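DNA polymerase III subunit beta (PDB 4S3I) tethers DNA polymerases and other proteins to DNA as a sliding clamp, making them processive. Local coordinates at residues K4-K9 / D86-L91; A15-Q20 / K76-I81; G70-K75 / F107-F112; S82-S87 / L98-N103. All blocks are in the same frame, centred on the assembly; numbering follows the deposited sequence.

How the contacts relate
Strand 4-7 opens the N-terminal domain and leads into helix 9-19; after the strands 34-40 to 68-73 come helix 74-82 and strands 89-94, 97-102 and 105-110. Contact 1 closes the longest loop, joining strand 4-7 to 89-94, and contact 2 lies within that loop, setting helix 9-19 against helix 74-82. Contact 3 starts inside the same loop but ends beyond it, so it crosses both contacts 1 and 2 as it ties strand 68-73 of one sheet to strand 105-110 of the other. Contact 4 is a short closure inside contact 3, binding the 82-87 loop to strand 97-102, and it shares Asp86 and Ser87 with contact 1.

Contact 1 (K4-K9 / D86-L91); sequences KISVSK and DSNIIL
Ile5 and Val7 pair with Leu91 and Ile89 through an antiparallel ladder of four backbone hydrogen bonds. Ile5 N gives to Leu91 O at 3.0 Å and Leu91 N returns to Ile5 O; the Val7-Ile89 pair repeats this, Ile89 N reaching Val7 O at 2.8 Å in a nearly straight bond (171°). Ser6 and Ile90 form a non-hydrogen-bonded pair, where Ser6 CA comes within 3.1 Å of Ile89 O in a CA-H...O contact.

The apolar contacts lie on one face of the ladder. Ile5 CG1 rests 4.0 Å from Leu91 CB, and Val7 CG2 touches Leu91 CD1 at 4.3 Å. Beta-branched Ile5 and Val7 suit an extended strand; on this face Val7 also meets Leu12 of helix 9-19, and Leu91 meets Phe77 of helix 74-82. Lys9 joins them: bent at chi2 (-85°) and chi3, its chain lays CG against Ile89 CD1 at 3.7 Å.

Lys9 NZ lies 3.5 Å from OD1 of the poorly ordered Asp86, a long ion pair, and has Glu13 as its stronger partner. Ser6 OG, on the other face, bonds Ser63. This is an antiparallel strand pair in a sheet whose apolar face is covered by helices, as in sliding-clamp domains.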
loop_
_atom_site.group_PDB
_atom_site.type_symbol
_atom_site.label_atom_id
_atom_site.label_comp_id
_atom_site.label_asym_id
_atom_site.label_seq_id
_atom_site.Cartn_x
_atom_site.Cartn_y
_atom_site.Cartn_z
ATOM N N LYS A 4 -32.095 -12.674 18.248
ATOM C CA LYS A 4 -32.609 -12.678 16.878
ATOM C C LYS A 4 -32.983 -11.256 16.459
ATOM O O LYS A 4 -33.873 -10.627 17.059
ATOM C CB LYS A 4 -33.811 -13.623 16.764
ATOM C CG LYS A 4 -34.510 -13.590 15.412
ATOM C CD LYS A 4 -35.315 -14.867 15.193
ATOM C CE LYS A 4 -36.084 -14.835 13.875
ATOM N NZ LYS A 4 -37.267 -13.935 13.954
ATOM N N ILE A 5 -32.273 -10.739 15.461
ATOM C CA ILE A 5 -32.463 -9.381 14.980
ATOM C C ILE A 5 -32.171 -9.305 13.482
ATOM O O ILE A 5 -31.629 -10.247 12.893
ATOM C CB ILE A 5 -31.503 -8.419 15.676
ATOM C CG1 ILE A 5 -30.058 -8.870 15.469
ATOM C CG2 ILE A 5 -31.793 -8.301 17.178
ATOM C CD1 ILE A 5 -29.030 -7.844 15.895
ATOM N N SER A 6 -32.499 -8.170 12.870
ATOM C CA SER A 6 -32.007 -7.875 11.536
ATOM C C SER A 6 -31.360 -6.514 11.615
ATOM O O SER A 6 -31.812 -5.653 12.386
ATOM C CB SER A 6 -33.128 -7.874 10.496
ATOM O OG SER A 6 -33.930 -6.713 10.603
ATOM N N VAL A 7 -30.286 -6.322 10.853
ATOM C CA VAL A 7 -29.581 -5.050 10.838
ATOM C C VAL A 7 -29.234 -4.630 9.422
ATOM O O VAL A 7 -29.308 -5.428 8.480
ATOM C CB VAL A 7 -28.279 -5.093 11.675
ATOM C CG1 VAL A 7 -28.582 -5.425 13.135
ATOM C CG2 VAL A 7 -27.313 -6.116 11.091
ATOM N N SER A 8 -28.848 -3.369 9.283
ATOM C CA SER A 8 -28.383 -2.849 8.015
ATOM C C SER A 8 -26.957 -3.338 7.759
ATOM O O SER A 8 -26.093 -3.241 8.633
ATOM C CB SER A 8 -28.420 -1.321 8.034
ATOM O OG SER A 8 -27.864 -0.778 6.852
ATOM N N LYS A 9 -26.716 -3.853 6.559
ATOM C CA LYS A 9 -25.398 -4.351 6.173
ATOM C C LYS A 9 -24.318 -3.286 6.354
ATOM O O LYS A 9 -23.262 -3.540 6.935
ATOM C CB LYS A 9 -25.444 -4.843 4.715
ATOM C CG LYS A 9 -24.195 -5.573 4.220
ATOM C CD LYS A 9 -23.130 -4.611 3.712
ATOM C CE LYS A 9 -22.372 -5.190 2.530
ATOM N NZ LYS A 9 -21.264 -4.281 2.115
ATOM N N ASP A 86 -25.939 -5.384 -0.370
ATOM C CA ASP A 86 -26.423 -4.240 0.390
ATOM C C ASP A 86 -27.920 -4.397 0.636
ATOM O O ASP A 86 -28.739 -3.645 0.105
ATOM C CB ASP A 86 -26.114 -2.927 -0.336
ATOM C CG ASP A 86 -24.624 -2.615 -0.369
ATOM O OD1 ASP A 86 -23.987 -2.622 0.707
ATOM O OD2 ASP A 86 -24.089 -2.372 -1.477
ATOM N N SER A 87 -28.256 -5.415 1.422
ATOM C CA SER A 87 -29.610 -5.642 1.908
ATOM C C SER A 87 -29.502 -6.093 3.368
ATOM O O SER A 87 -28.418 -6.469 3.826
ATOM C CB SER A 87 -30.334 -6.692 1.058
ATOM O OG SER A 87 -29.757 -7.977 1.207
ATOM N N ASN A 88 -30.606 -6.043 4.103
ATOM C CA ASN A 88 -30.562 -6.316 5.533
ATOM C C ASN A 88 -30.059 -7.722 5.877
ATOM O O ASN A 88 -30.265 -8.672 5.122
ATOM C CB ASN A 88 -31.938 -6.071 6.164
ATOM C CG ASN A 88 -32.250 -4.592 6.325
ATOM O OD1 ASN A 88 -31.449 -3.729 5.955
ATOM N ND2 ASN A 88 -33.424 -4.294 6.882
ATOM N N ILE A 89 -29.420 -7.841 7.038
ATOM C CA ILE A 89 -28.832 -9.104 7.483
ATOM C C ILE A 89 -29.488 -9.606 8.753
ATOM O O ILE A 89 -29.681 -8.846 9.698
ATOM C CB ILE A 89 -27.326 -8.929 7.737
ATOM C CG1 ILE A 89 -26.614 -8.636 6.412
ATOM C CG2 ILE A 89 -26.727 -10.171 8.413
ATOM C CD1 ILE A 89 -25.183 -8.186 6.576
ATOM N N ILE A 90 -29.828 -10.889 8.772
ATOM C CA ILE A 90 -30.406 -11.513 9.944
ATOM C C ILE A 90 -29.318 -12.149 10.810
ATOM O O ILE A 90 -28.506 -12.932 10.318
ATOM C CB ILE A 90 -31.423 -12.584 9.530
ATOM C CG1 ILE A 90 -32.647 -11.920 8.889
ATOM C CG2 ILE A 90 -31.818 -13.451 10.712
ATOM C CD1 ILE A 90 -33.639 -12.894 8.270
ATOM N N LEU A 91 -29.303 -11.815 12.097
ATOM C CA LEU A 91 -28.391 -12.453 13.041
ATOM C C LEU A 91 -29.213 -13.205 14.062
ATOM O O LEU A 91 -30.080 -12.623 14.724
ATOM C CB LEU A 91 -27.500 -11.422 13.725
ATOM C CG LEU A 91 -26.763 -10.512 12.752
ATOM C CD1 LEU A 91 -26.022 -9.401 13.487
ATOM C CD2 LEU A 91 -25.798 -11.320 11.881
#

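Contact 2 (A15-Q20 / K76-I81); sequences ALRYLQ and KFLDII
Leu78 and Leu16 carry most of this contact between the roughly antiparallel helices 9-19 and 74-82; the axes of the two short segments approach to 9.7 Å, with 144° between their directions. Leu78 lies among three side chains of 15-20: Leu16, Arg17 and Gln20. With CG anti to its backbone N (chi1 172°), it turns CD1 to Leu16 CB at 4.0 Å and CD2 to the bent chain of Gln20, meeting CG at 3.5 Å. Arg17 crosses it at about a right angle, laying its aliphatic stem on both methyls and one guanidinium face over CD1; Glu13 answers the charge.

Leu16 turns to Phe77 and Ile81. Its CD1 sits over the face of the Phe77 ring, 3.9 Å from the centroid and 16° off the normal, a CH-pi contact, and also meets Ile81 CG1 at 3.8 Å. A forked leucine suits this place, since CD2 can touch the same ring at Phe77 CD2.

Gln20 lies against Leu78 with its amide held elsewhere: NE2 gives to Leu16 O at 3.1 Å and to Gly74 O. Leu16 also packs on Leu46 of strand 43-49, Ile80 packs on strand 105-110, and Lys76 bridges to Glu300 of the second subunit.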
loop_
_atom_site.group_PDB
_atom_site.type_symbol
_atom_site.label_atom_id
_atom_site.label_comp_id
_atom_site.label_asym_id
_atom_site.label_seq_id
_atom_site.Cartn_x
_atom_site.Cartn_y
_atom_site.Cartn_z
ATOM N N ALA A 15 -19.484 -0.703 11.771
ATOM C CA ALA A 15 -19.208 -0.989 13.171
ATOM C C ALA A 15 -18.082 -2.024 13.307
ATOM O O ALA A 15 -17.175 -1.867 14.127
ATOM C CB ALA A 15 -20.470 -1.451 13.903
ATOM N N LEU A 16 -18.136 -3.072 12.493
ATOM C CA LEU A 16 -17.117 -4.122 12.547
ATOM C C LEU A 16 -15.736 -3.604 12.149
ATOM O O LEU A 16 -14.711 -4.031 12.702
ATOM C CB LEU A 16 -17.510 -5.303 11.671
ATOM C CG LEU A 16 -18.727 -6.075 12.155
ATOM C CD1 LEU A 16 -19.054 -7.192 11.181
ATOM C CD2 LEU A 16 -18.499 -6.634 13.557
ATOM N N ARG A 17 -15.703 -2.680 11.198
ATOM C CA ARG A 17 -14.417 -2.128 10.773
ATOM C C ARG A 17 -13.699 -1.415 11.916
ATOM O O ARG A 17 -12.500 -1.619 12.131
ATOM C CB ARG A 17 -14.574 -1.219 9.548
ATOM C CG ARG A 17 -14.783 -2.012 8.256
ATOM C CD ARG A 17 -14.610 -1.179 6.976
ATOM N NE ARG A 17 -15.016 -1.961 5.807
ATOM C CZ ARG A 17 -14.291 -2.938 5.261
ATOM N NH1 ARG A 17 -13.103 -3.263 5.764
ATOM N NH2 ARG A 17 -14.755 -3.595 4.210
ATOM N N TYR A 18 -14.438 -0.604 12.661
ATOM C CA TYR A 18 -13.858 0.103 13.793
ATOM C C TYR A 18 -13.342 -0.843 14.850
ATOM O O TYR A 18 -12.368 -0.542 15.535
ATOM C CB TYR A 18 -14.900 1.000 14.437
ATOM C CG TYR A 18 -15.207 2.254 13.664
ATOM C CD1 TYR A 18 -14.198 3.146 13.321
ATOM C CD2 TYR A 18 -16.514 2.568 13.315
ATOM C CE1 TYR A 18 -14.483 4.318 12.628
ATOM C CE2 TYR A 18 -16.812 3.729 12.628
ATOM C CZ TYR A 18 -15.794 4.599 12.287
ATOM O OH TYR A 18 -16.101 5.754 11.605
ATOM N N LEU A 19 -14.013 -1.981 14.996
ATOM C CA LEU A 19 -13.709 -2.895 16.085
ATOM C C LEU A 19 -12.480 -3.763 15.834
ATOM O O LEU A 19 -11.938 -4.353 16.768
ATOM C CB LEU A 19 -14.928 -3.771 16.382
ATOM C CG LEU A 19 -16.032 -3.027 17.135
ATOM C CD1 LEU A 19 -17.332 -3.812 17.058
ATOM C CD2 LEU A 19 -15.639 -2.820 18.604
ATOM N N GLN A 20 -12.037 -3.835 14.580
ATOM C CA GLN A 20 -10.945 -4.745 14.224
ATOM C C GLN A 20 -9.678 -4.451 15.025
ATOM O O GLN A 20 -8.977 -5.367 15.448
ATOM C CB GLN A 20 -10.668 -4.691 12.722
ATOM C CG GLN A 20 -11.846 -5.157 11.879
ATOM C CD GLN A 20 -12.220 -6.600 12.162
ATOM O OE1 GLN A 20 -11.402 -7.505 11.970
ATOM N NE2 GLN A 20 -13.447 -6.824 12.643
ATOM N N LYS A 76 -13.524 -12.877 11.096
ATOM C CA LYS A 76 -14.381 -13.685 10.226
ATOM C C LYS A 76 -15.722 -12.987 9.982
ATOM O O LYS A 76 -16.224 -12.982 8.866
ATOM C CB LYS A 76 -14.598 -15.086 10.819
ATOM C CG LYS A 76 -13.327 -15.935 10.893
ATOM C CD LYS A 76 -13.536 -17.189 11.753
ATOM C CE LYS A 76 -12.230 -17.956 11.962
ATOM N NZ LYS A 76 -11.813 -18.712 10.748
ATOM N N PHE A 77 -16.289 -12.419 11.043
ATOM C CA PHE A 77 -17.563 -11.702 10.980
ATOM C C PHE A 77 -17.467 -10.610 9.929
ATOM O O PHE A 77 -18.311 -10.508 9.047
ATOM C CB PHE A 77 -17.886 -11.083 12.360
ATOM C CG PHE A 77 -19.337 -10.696 12.554
ATOM C CD1 PHE A 77 -20.312 -11.055 11.632
ATOM C CD2 PHE A 77 -19.721 -9.965 13.676
ATOM C CE1 PHE A 77 -21.655 -10.698 11.825
ATOM C CE2 PHE A 77 -21.061 -9.606 13.884
ATOM C CZ PHE A 77 -22.027 -9.971 12.956
ATOM N N LEU A 78 -16.423 -9.797 10.004
ATOM C CA LEU A 78 -16.267 -8.724 9.027
ATOM C C LEU A 78 -15.983 -9.284 7.630
ATOM O O LEU A 78 -16.483 -8.754 6.625
ATOM C CB LEU A 78 -15.166 -7.761 9.457
ATOM C CG LEU A 78 -14.790 -6.707 8.417
ATOM C CD1 LEU A 78 -15.997 -5.858 8.016
ATOM C CD2 LEU A 78 -13.666 -5.832 8.947
ATOM N N ASP A 79 -15.194 -10.349 7.549
ATOM C CA ASP A 79 -14.889 -10.917 6.231
ATOM C C ASP A 79 -16.175 -11.356 5.529
ATOM O O ASP A 79 -16.349 -11.117 4.337
ATOM C CB ASP A 79 -13.896 -12.090 6.338
ATOM C CG ASP A 79 -12.461 -11.629 6.571
ATOM O OD1 ASP A 79 -12.158 -10.463 6.257
ATOM O OD2 ASP A 79 -11.643 -12.440 7.065
ATOM N N ILE A 80 -17.077 -11.980 6.289
ATOM C CA ILE A 80 -18.373 -12.392 5.756
ATOM C C ILE A 80 -19.238 -11.197 5.339
ATOM O O ILE A 80 -19.670 -11.111 4.193
ATOM C CB ILE A 80 -19.148 -13.227 6.782
ATOM C CG1 ILE A 80 -18.476 -14.586 6.993
ATOM C CG2 ILE A 80 -20.600 -13.409 6.352
ATOM C CD1 ILE A 80 -19.105 -15.389 8.132
ATOM N N ILE A 81 -19.487 -10.276 6.269
ATOM C CA ILE A 81 -20.336 -9.115 5.990
ATOM C C ILE A 81 -19.859 -8.314 4.778
ATOM O O ILE A 81 -20.664 -7.907 3.934
ATOM C CB ILE A 81 -20.458 -8.179 7.218
ATOM C CG1 ILE A 81 -21.009 -8.941 8.415
ATOM C CG2 ILE A 81 -21.337 -6.968 6.894
ATOM C CD1 ILE A 81 -22.272 -9.739 8.104
#

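Contact 3 (G70-K75 / F107-F112); sequences GTINGK and FKLPMF
Thr71 and Phe112, with Ile72 and Leu109, join strand 68-73 of one sheet to strand 105-110 and the loop after it from the other, the two sheets on which the helices of this clamp domain pack; the touching parts run 122° apart, so they form no beta ladder. Thr71 turns its hydroxyl to the backbone of Phe112: with OG1 between the backbone N and the carbonyl carbon (chi1 82°), it accepts the N-H of Phe112 in a nearly straight bond (166°), Thr71 OG1 2.8 Å from Phe112 N. Threonine suits the place because its one hydroxyl also bonds His34, whose ring stacks with that of Phe112.

Met111, just past its strand, lays its side chain along the backbone of Gly70 and Thr71. Its CG lies 3.1 Å from Thr71 O, while SD reaches Gly70 CA at 3.8 Å; glycine, having no side chain, lets the sulfur lie close to the main chain. Thr71 N and O have no hydrogen-bonding partner in the model; the carbonyl meets C-H groups of Met111, CA among them, and its sulfur.

Farther along, Ile72 and Leu109 meet obliquely, CD1 to CD1 at 3.6 Å. Just before Leu109, Phe107 and Lys108 pair with a strand of the second subunit, which carries the sheet across the interface. A single water completes the join, accepting from Asn73 N at 2.9 Å and donating to Pro110 O at 2.9 Å.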
loop_
_atom_site.group_PDB
_atom_site.type_symbol
_atom_site.label_atom_id
_atom_site.label_comp_id
_atom_site.label_asym_id
_atom_site.label_seq_id
_atom_site.Cartn_x
_atom_site.Cartn_y
_atom_site.Cartn_z
ATOM N N GLY A 70 -24.153 -12.780 23.045
ATOM C CA GLY A 70 -23.347 -13.813 22.407
ATOM C C GLY A 70 -21.979 -13.246 22.043
ATOM O O GLY A 70 -21.689 -12.094 22.361
ATOM N N THR A 71 -21.129 -14.046 21.397
ATOM C CA THR A 71 -19.816 -13.568 20.933
ATOM C C THR A 71 -19.538 -14.167 19.576
ATOM O O THR A 71 -20.118 -15.192 19.228
ATOM C CB THR A 71 -18.655 -14.012 21.843
ATOM O OG1 THR A 71 -18.276 -15.355 21.502
ATOM C CG2 THR A 71 -19.037 -13.932 23.321
ATOM N N ILE A 72 -18.623 -13.560 18.826
ATOM C CA ILE A 72 -18.283 -14.053 17.504
ATOM C C ILE A 72 -16.891 -13.556 17.131
ATOM O O ILE A 72 -16.487 -12.457 17.531
ATOM C CB ILE A 72 -19.341 -13.592 16.457
ATOM C CG1 ILE A 72 -19.115 -14.250 15.098
ATOM C CG2 ILE A 72 -19.411 -12.060 16.356
ATOM C CD1 ILE A 72 -19.978 -13.667 13.984
ATOM N N ASN A 73 -16.155 -14.378 16.387
ATOM C CA ASN A 73 -14.851 -13.976 15.864
ATOM C C ASN A 73 -14.993 -12.730 14.991
ATOM O O ASN A 73 -15.663 -12.759 13.957
ATOM C CB ASN A 73 -14.226 -15.109 15.051
ATOM C CG ASN A 73 -12.818 -14.781 14.589
ATOM O OD1 ASN A 73 -12.630 -14.151 13.559
ATOM N ND2 ASN A 73 -11.820 -15.216 15.360
ATOM N N GLY A 74 -14.372 -11.636 15.416
ATOM C CA GLY A 74 -14.551 -10.352 14.749
ATOM C C GLY A 74 -14.003 -10.278 13.334
ATOM O O GLY A 74 -14.568 -9.610 12.469
ATOM N N LYS A 75 -12.893 -10.959 13.086
ATOM C CA LYS A 75 -12.288 -10.890 11.751
ATOM C C LYS A 75 -13.123 -11.665 10.730
ATOM O O LYS A 75 -13.398 -11.175 9.637
ATOM C CB LYS A 75 -10.844 -11.403 11.770
ATOM C CG LYS A 75 -10.185 -11.451 10.368
ATOM C CD LYS A 75 -8.914 -12.305 10.375
ATOM C CE LYS A 75 -8.119 -12.146 9.078
ATOM N NZ LYS A 75 -8.888 -12.547 7.871
ATOM N N PHE A 107 -24.596 -18.367 6.991
ATOM C CA PHE A 107 -23.327 -18.748 7.588
ATOM C C PHE A 107 -23.526 -19.129 9.027
ATOM O O PHE A 107 -24.491 -18.695 9.665
ATOM C CB PHE A 107 -22.346 -17.578 7.561
ATOM C CG PHE A 107 -22.245 -16.901 6.236
ATOM C CD1 PHE A 107 -23.231 -16.015 5.814
ATOM C CD2 PHE A 107 -21.156 -17.130 5.413
ATOM C CE1 PHE A 107 -23.141 -15.394 4.593
ATOM C CE2 PHE A 107 -21.052 -16.503 4.198
ATOM C CZ PHE A 107 -22.052 -15.633 3.786
ATOM N N LYS A 108 -22.594 -19.915 9.549
ATOM C CA LYS A 108 -22.560 -20.213 10.977
ATOM C C LYS A 108 -21.153 -20.004 11.527
ATOM O O LYS A 108 -20.166 -20.381 10.889
ATOM C CB LYS A 108 -23.036 -21.638 11.238
ATOM C CG LYS A 108 -24.535 -21.830 11.076
ATOM C CD LYS A 108 -24.967 -23.241 11.457
ATOM C CE LYS A 108 -24.132 -24.307 10.739
ATOM N NZ LYS A 108 -24.456 -24.474 9.286
ATOM N N LEU A 109 -21.062 -19.387 12.699
ATOM C CA LEU A 109 -19.785 -19.220 13.379
ATOM C C LEU A 109 -19.964 -19.584 14.847
ATOM O O LEU A 109 -21.013 -19.317 15.439
ATOM C CB LEU A 109 -19.238 -17.794 13.227
ATOM C CG LEU A 109 -18.696 -17.406 11.857
ATOM C CD1 LEU A 109 -18.341 -15.928 11.790
ATOM C CD2 LEU A 109 -17.474 -18.249 11.513
ATOM N N PRO A 110 -18.942 -20.212 15.441
ATOM C CA PRO A 110 -19.088 -20.670 16.823
ATOM C C PRO A 110 -18.987 -19.501 17.812
ATOM O O PRO A 110 -18.195 -18.585 17.598
ATOM C CB PRO A 110 -17.904 -21.624 16.997
ATOM C CG PRO A 110 -16.826 -21.055 16.042
ATOM C CD PRO A 110 -17.599 -20.479 14.878
ATOM N N MET A 111 -19.783 -19.535 18.878
ATOM C CA MET A 111 -19.706 -18.510 19.906
ATOM C C MET A 111 -18.936 -19.048 21.108
ATOM O O MET A 111 -18.911 -20.259 21.332
ATOM C CB MET A 111 -21.117 -18.085 20.326
ATOM C CG MET A 111 -22.005 -17.601 19.187
ATOM S SD MET A 111 -23.334 -16.608 19.868
ATOM C CE MET A 111 -24.277 -17.839 20.775
ATOM N N PHE A 112 -18.316 -18.160 21.886
ATOM C CA PHE A 112 -17.700 -18.562 23.154
ATOM C C PHE A 112 -18.596 -18.189 24.344
ATOM O O PHE A 112 -19.572 -17.457 24.188
ATOM C CB PHE A 112 -16.319 -17.913 23.317
ATOM C CG PHE A 112 -15.283 -18.414 22.346
ATOM C CD1 PHE A 112 -15.245 -19.754 21.968
ATOM C CD2 PHE A 112 -14.334 -17.552 21.826
ATOM C CE1 PHE A 112 -14.277 -20.216 21.068
ATOM C CE2 PHE A 112 -13.372 -17.999 20.924
ATOM C CZ PHE A 112 -13.345 -19.329 20.543
HETATM O O HOH W 1 -16.802 -17.115 15.567
#

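Contact 4 (S82-S87 / L98-N103); sequences SCLKDS and LAIKQN
The Gln102 carboxamide is the flat group here, lying between Leu84 and Ser87. Over one side of its plane stands Ser87 OG, 3.3 Å from Gln102 CD, joined on that side by Lys85 CB, 3.3 Å from Gln102 OE1; over the other lies Leu84, whose CB is 3.5 Å from OE1. Backbone holds the rim. Lys85 N gives to a lone pair of OE1 at 2.7 Å, within the carbonyl plane, while NE2 donates to Lys85 O at 2.8 Å and to Ser87 O at 2.9 Å, both from above those carbonyl planes.

Three bonds thus fix the rotation of the amide and occupy both its ends, which suits glutamine: it presents a donor and an acceptor together. An extended chain, with CG anti to the backbone N (chi1 -179°), carries the group across to the loop. Asp86, between the two gripped carbonyls, centres an inverse gamma turn.

Leu84 also points toward strand 97-102, its CD1 4.4 Å from Ile100 CG2, and packs on Leu272 of the second subunit; Lys85 NZ pairs with Glu268 of that subunit. The arrangement is a helix-to-strand loop pinned by a buried side-chain amide beside the ring-closing interface of the clamp.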
loop_
_atom_site.group_PDB
_atom_site.type_symbol
_atom_site.label_atom_id
_atom_site.label_comp_id
_atom_site.label_asym_id
_atom_site.label_seq_id
_atom_site.Cartn_x
_atom_site.Cartn_y
_atom_site.Cartn_z
ATOM N N SER A 82 -18.549 -8.109 4.665
ATOM C CA SER A 82 -18.023 -7.274 3.584
ATOM C C SER A 82 -18.274 -7.903 2.209
ATOM O O SER A 82 -18.234 -7.224 1.180
ATOM C CB SER A 82 -16.531 -6.991 3.792
ATOM O OG SER A 82 -15.769 -8.178 3.728
ATOM N N CYS A 83 -18.552 -9.201 2.193
ATOM C CA CYS A 83 -18.795 -9.897 0.927
ATOM C C CYS A 83 -20.279 -10.041 0.593
ATOM O O CYS A 83 -20.631 -10.614 -0.437
ATOM C CB CYS A 83 -18.122 -11.280 0.938
ATOM S SG CYS A 83 -16.339 -11.174 0.693
ATOM N N LEU A 84 -21.143 -9.517 1.456
ATOM C CA LEU A 84 -22.587 -9.689 1.280
ATOM C C LEU A 84 -23.197 -8.586 0.416
ATOM O O LEU A 84 -22.501 -7.665 -0.016
ATOM C CB LEU A 84 -23.287 -9.766 2.634
ATOM C CG LEU A 84 -23.086 -11.107 3.336
ATOM C CD1 LEU A 84 -23.734 -11.117 4.713
ATOM C CD2 LEU A 84 -23.660 -12.221 2.470
ATOM N N LYS A 85 -24.493 -8.695 0.137
ATOM C CA LYS A 85 -25.166 -7.669 -0.659
ATOM C C LYS A 85 -25.522 -6.486 0.237
ATOM O O LYS A 85 -25.415 -6.574 1.459
ATOM C CB LYS A 85 -26.428 -8.241 -1.323
ATOM C CG LYS A 85 -26.163 -9.369 -2.326
ATOM C CD LYS A 85 -27.442 -9.806 -3.045
ATOM C CE LYS A 85 -27.184 -10.981 -3.988
ATOM N NZ LYS A 85 -26.077 -10.688 -4.944
ATOM N N ASP A 86 -25.939 -5.384 -0.370
ATOM C CA ASP A 86 -26.423 -4.240 0.390
ATOM C C ASP A 86 -27.920 -4.397 0.636
ATOM O O ASP A 86 -28.739 -3.645 0.105
ATOM C CB ASP A 86 -26.114 -2.927 -0.336
ATOM C CG ASP A 86 -24.624 -2.615 -0.369
ATOM O OD1 ASP A 86 -23.987 -2.622 0.707
ATOM O OD2 ASP A 86 -24.089 -2.372 -1.477
ATOM N N SER A 87 -28.256 -5.415 1.422
ATOM C CA SER A 87 -29.610 -5.642 1.908
ATOM C C SER A 87 -29.502 -6.093 3.368
ATOM O O SER A 87 -28.418 -6.469 3.826
ATOM C CB SER A 87 -30.334 -6.692 1.058
ATOM O OG SER A 87 -29.757 -7.977 1.207
ATOM N N LEU A 98 -23.617 -18.661 16.125
ATOM C CA LEU A 98 -24.315 -17.502 15.585
ATOM C C LEU A 98 -24.605 -17.727 14.110
ATOM O O LEU A 98 -23.679 -17.978 13.323
ATOM C CB LEU A 98 -23.479 -16.232 15.725
ATOM C CG LEU A 98 -24.214 -15.000 15.181
ATOM C CD1 LEU A 98 -25.448 -14.736 16.035
ATOM C CD2 LEU A 98 -23.337 -13.755 15.104
ATOM N N ALA A 99 -25.874 -17.626 13.719
ATOM C CA ALA A 99 -26.234 -17.768 12.303
ATOM C C ALA A 99 -26.346 -16.401 11.643
ATOM O O ALA A 99 -26.893 -15.463 12.231
ATOM C CB ALA A 99 -27.528 -18.553 12.139
ATOM N N ILE A 100 -25.827 -16.284 10.424
ATOM C CA ILE A 100 -25.935 -15.043 9.671
ATOM C C ILE A 100 -26.662 -15.332 8.362
ATOM O O ILE A 100 -26.231 -16.199 7.601
ATOM C CB ILE A 100 -24.552 -14.480 9.340
ATOM C CG1 ILE A 100 -23.762 -14.177 10.620
ATOM C CG2 ILE A 100 -24.660 -13.240 8.440
ATOM C CD1 ILE A 100 -22.257 -13.980 10.350
ATOM N N LYS A 101 -27.752 -14.618 8.086
ATOM C CA LYS A 101 -28.520 -14.897 6.869
ATOM C C LYS A 101 -28.789 -13.637 6.077
ATOM O O LYS A 101 -29.084 -12.579 6.640
ATOM C CB LYS A 101 -29.852 -15.584 7.188
ATOM C CG LYS A 101 -29.841 -16.456 8.413
ATOM C CD LYS A 101 -29.664 -17.915 8.055
ATOM C CE LYS A 101 -30.854 -18.439 7.267
ATOM N NZ LYS A 101 -30.775 -19.918 7.069
ATOM N N GLN A 102 -28.662 -13.751 4.763
ATOM C CA GLN A 102 -29.079 -12.691 3.868
ATOM C C GLN A 102 -29.604 -13.384 2.625
ATOM O O GLN A 102 -28.817 -13.845 1.798
ATOM C CB GLN A 102 -27.912 -11.773 3.493
ATOM C CG GLN A 102 -28.322 -10.631 2.578
ATOM C CD GLN A 102 -27.144 -9.859 2.034
ATOM O OE1 GLN A 102 -26.414 -10.345 1.166
ATOM N NE2 GLN A 102 -26.948 -8.642 2.539
ATOM N N ASN A 103 -30.928 -13.490 2.532
ATOM C CA ASN A 103 -31.594 -14.117 1.391
ATOM C C ASN A 103 -31.077 -15.523 1.122
ATOM O O ASN A 103 -31.313 -16.431 1.920
ATOM C CB ASN A 103 -31.483 -13.257 0.132
ATOM C CG ASN A 103 -32.381 -13.753 -0.992
ATOM O OD1 ASN A 103 -33.259 -14.598 -0.778
ATOM N ND2 ASN A 103 -32.172 -13.230 -2.190
#